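Local coordinates for putative cytoplasmic protein (Enterobacter cloacae, PDB 4HFL), which is a type VI secretion effector, Tae4, an amidase that probably cleaves peptide bonds in the peptidoglycan of rival bacteria, at residues 115-121 with 153-157. Numbering follows the deposited sequence.
Sequences SPTPAQF and DCHFL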
ATOM      1  N   SER A 115      10.622  12.342 -10.201  1.00 21.84           N
ATOM      2  CA  SER A 115      11.618  11.474 -10.838  1.00 34.34           C
ATOM      3  C   SER A 115      12.385  10.609  -9.839  1.00 34.45           C
ATOM      4  O   SER A 115      13.601  10.770  -9.672  1.00 34.17           O
ATOM      5  CB  SER A 115      12.605  12.324 -11.626  1.00 40.59           C
ATOM      6  OG  SER A 115      11.942  13.194 -12.523  1.00 39.26           O
ATOM      7  N   PRO A 116      11.677   9.684  -9.176  1.00 26.66           N
ATOM      8  CA  PRO A 116      12.220   8.940  -8.032  1.00 27.83           C
ATOM      9  C   PRO A 116      13.255   7.860  -8.379  1.00 27.12           C
ATOM     10  O   PRO A 116      13.022   7.026  -9.267  1.00 27.33           O
ATOM     11  CB  PRO A 116      10.986   8.259  -7.462  1.00 24.20           C
ATOM     12  CG  PRO A 116      10.089   8.039  -8.660  1.00 23.60           C
ATOM     13  CD  PRO A 116      10.294   9.285  -9.503  1.00 22.00           C
ATOM     14  N   THR A 117      14.360   7.858  -7.631  1.00 27.20           N
ATOM     15  CA  THR A 117      15.432   6.874  -7.769  1.00 26.41           C
ATOM     16  C   THR A 117      15.778   6.334  -6.382  1.00 22.40           C
ATOM     17  O   THR A 117      15.514   7.009  -5.393  1.00 23.51           O
ATOM     18  CB  THR A 117      16.677   7.540  -8.355  1.00 24.98           C
ATOM     19  OG1 THR A 117      17.126   8.565  -7.454  1.00 30.70           O
ATOM     20  CG2 THR A 117      16.342   8.146  -9.708  1.00 24.29           C
ATOM     21  N   PRO A 118      16.366   5.117  -6.300  1.00 21.02           N
ATOM     22  CA  PRO A 118      16.666   4.525  -4.979  1.00 22.33           C
ATOM     23  C   PRO A 118      17.704   5.301  -4.154  1.00 20.11           C
ATOM     24  O   PRO A 118      17.655   5.241  -2.936  1.00 22.97           O
ATOM     25  CB  PRO A 118      17.180   3.107  -5.324  1.00 25.51           C
ATOM     26  CG  PRO A 118      17.583   3.166  -6.755  1.00 27.36           C
ATOM     27  CD  PRO A 118      16.669   4.186  -7.405  1.00 23.66           C
ATOM     28  N   ALA A 119      18.629   6.000  -4.806  1.00 22.12           N
ATOM     29  CA  ALA A 119      19.615   6.835  -4.112  1.00 24.63           C
ATOM     30  C   ALA A 119      18.971   7.839  -3.139  1.00 28.51           C
ATOM     31  O   ALA A 119      19.525   8.139  -2.080  1.00 26.15           O
ATOM     32  CB  ALA A 119      20.468   7.564  -5.120  1.00 28.80           C
ATOM     33  N   GLN A 120      17.794   8.343  -3.491  1.00 25.88           N
ATOM     34  CA  GLN A 120      17.092   9.294  -2.632  1.00 30.16           C
ATOM     35  C   GLN A 120      16.556   8.649  -1.344  1.00 33.65           C
ATOM     36  O   GLN A 120      16.134   9.352  -0.425  1.00 32.27           O
ATOM     37  CB  GLN A 120      15.963   9.959  -3.426  1.00 40.36           C
ATOM     38  CG  GLN A 120      16.400  10.426  -4.822  1.00 45.01           C
ATOM     39  CD  GLN A 120      15.302  11.143  -5.572  1.00 50.25           C
ATOM     40  OE1 GLN A 120      14.774  10.641  -6.567  1.00 46.68           O
ATOM     41  NE2 GLN A 120      14.958  12.334  -5.104  1.00 60.88           N
ATOM     42  N   PHE A 121      16.584   7.317  -1.272  1.00 22.96           N
ATOM     43  CA  PHE A 121      16.059   6.604  -0.097  1.00 26.05           C
ATOM     44  C   PHE A 121      17.085   5.676   0.548  1.00 24.32           C
ATOM     45  O   PHE A 121      16.726   4.754   1.272  1.00 25.39           O
ATOM     46  CB  PHE A 121      14.779   5.846  -0.469  1.00 21.38           C
ATOM     47  CG  PHE A 121      13.728   6.727  -1.093  1.00 25.10           C
ATOM     48  CD1 PHE A 121      12.794   7.398  -0.304  1.00 20.18           C
ATOM     49  CD2 PHE A 121      13.698   6.923  -2.465  1.00 24.77           C
ATOM     50  CE1 PHE A 121      11.841   8.221  -0.889  1.00 20.17           C
ATOM     51  CE2 PHE A 121      12.744   7.740  -3.054  1.00 18.16           C
ATOM     52  CZ  PHE A 121      11.817   8.394  -2.263  1.00 24.90           C
ATOM     53  N   ASP A 153       7.443  -5.049  -5.213  1.00 33.35           N
ATOM     54  CA  ASP A 153       8.183  -4.481  -6.334  1.00 33.00           C
ATOM     55  C   ASP A 153       8.352  -2.979  -6.141  1.00 29.14           C
ATOM     56  O   ASP A 153       7.411  -2.288  -5.737  1.00 32.24           O
ATOM     57  CB  ASP A 153       7.474  -4.761  -7.666  1.00 37.32           C
ATOM     58  CG  ASP A 153       7.459  -6.240  -8.029  1.00 48.11           C
ATOM     59  OD1 ASP A 153       6.423  -6.898  -7.794  1.00 55.40           O
ATOM     60  OD2 ASP A 153       8.473  -6.748  -8.557  1.00 45.86           O
ATOM     61  N   CYS A 154       9.554  -2.477  -6.419  1.00 23.69           N
ATOM     62  CA  CYS A 154       9.786  -1.030  -6.445  1.00 26.19           C
ATOM     63  C   CYS A 154       9.478  -0.471  -7.822  1.00 31.29           C
ATOM     64  O   CYS A 154       9.555  -1.191  -8.825  1.00 27.07           O
ATOM     65  CB  CYS A 154      11.237  -0.705  -6.105  1.00 22.04           C
ATOM     66  SG  CYS A 154      11.754  -1.367  -4.531  1.00 29.51           S
ATOM     67  N   HIS A 155       9.135   0.814  -7.866  1.00 33.06           N
ATOM     68  CA  HIS A 155       8.861   1.491  -9.126  1.00 33.53           C
ATOM     69  C   HIS A 155       9.684   2.759  -9.226  1.00 31.68           C
ATOM     70  O   HIS A 155       9.150   3.877  -9.260  1.00 30.89           O
ATOM     71  CB  HIS A 155       7.359   1.756  -9.268  1.00 31.69           C
ATOM     72  CG  HIS A 155       6.541   0.504  -9.226  1.00 29.16           C
ATOM     73  ND1 HIS A 155       6.256  -0.239 -10.352  1.00 34.12           N
ATOM     74  CD2 HIS A 155       5.993  -0.169  -8.186  1.00 31.20           C
ATOM     75  CE1 HIS A 155       5.550  -1.305 -10.011  1.00 36.41           C
ATOM     76  NE2 HIS A 155       5.375  -1.282  -8.701  1.00 35.18           N
ATOM     77  N   PHE A 156      11.002   2.573  -9.240  1.00 32.64           N
ATOM     78  CA  PHE A 156      11.933   3.673  -9.450  1.00 32.80           C
ATOM     79  C   PHE A 156      12.079   3.892 -10.949  1.00 42.40           C
ATOM     80  O   PHE A 156      11.561   3.101 -11.743  1.00 45.04           O
ATOM     81  CB  PHE A 156      13.292   3.347  -8.820  1.00 30.52           C
ATOM     82  CG  PHE A 156      13.266   3.269  -7.306  1.00 31.35           C
ATOM     83  CD1 PHE A 156      12.966   4.394  -6.539  1.00 22.71           C
ATOM     84  CD2 PHE A 156      13.571   2.079  -6.647  1.00 32.56           C
ATOM     85  CE1 PHE A 156      12.963   4.330  -5.152  1.00 27.28           C
ATOM     86  CE2 PHE A 156      13.565   2.009  -5.259  1.00 31.14           C
ATOM     87  CZ  PHE A 156      13.262   3.132  -4.512  1.00 30.38           C
ATOM     88  N   LEU A 157      12.771   4.960 -11.340  1.00 44.82           N
ATOM     89  CA  LEU A 157      13.012   5.233 -12.755  1.00 46.99           C
ATOM     90  C   LEU A 157      13.771   4.094 -13.432  1.00 53.06           C
ATOM     91  O   LEU A 157      14.868   3.732 -13.009  1.00 54.11           O
ATOM     92  CB  LEU A 157      13.773   6.544 -12.929  1.00 44.71           C
ATOM     93  CG  LEU A 157      12.907   7.796 -12.800  1.00 46.69           C
ATOM     94  CD1 LEU A 157      13.715   9.036 -13.120  1.00 46.86           C
ATOM     95  CD2 LEU A 157      11.690   7.699 -13.707  1.00 47.20           C
TER
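Two loops of the four-stranded antiparallel sheet meet where the ring of Phe156 lies against the Thr117–Pro118 peptide: residues 115-121 leave strand 111-114, and the loop residues 153-157 precede strand 166-174. A proline-on-aromatic contact is the main element. Pro118 CD sits 3.9 Å from the centroid of the Phe156 ring and 24° off its normal, which meets the geometry of a CH-pi interaction, while Pro118 N lies over the same face, displaced toward the rim beside CD1. Phe156 CG is anti to its own carbonyl carbon (chi1 -67°), a setting that turns one ring face to Pro118, the two side chains crossing at a slant. Beyond Pro118, Phe156 CE1 reaches Phe121 CD2 at 3.8 Å, these rings also meeting obliquely.

One hydrogen bond joins the backbones: Leu157 N donates to Pro116 O over 2.9 Å, with an N-H...O angle of 155°. This carbonyl oxygen also borders the Phe156 ring at its edge. Leu157 extends its CD1 branch to 3.8 Å from Ser115 CB.

The proline-rich turn is braced from within. Gln120 OE1 accepts from Thr117 N at 3.0 Å. A longer bond reaches the same oxygen from Thr117 OG1, at 3.3 Å. Phe121 N bonds to Pro118 O at 2.9 Å across the short 3-10 segment.

Phe130 and Trp145 make edge-to-face contacts with Phe156, and Trp145 NE1 bonds to Phe121 O, tying the loops to neighbouring strands. The pairing thus joins the connection after strand 111-114 to the one before strand 166-174 through a proline–aromatic CH-pi contact, in an amidase of peptidase clan CA, consistent with a papain-like fold.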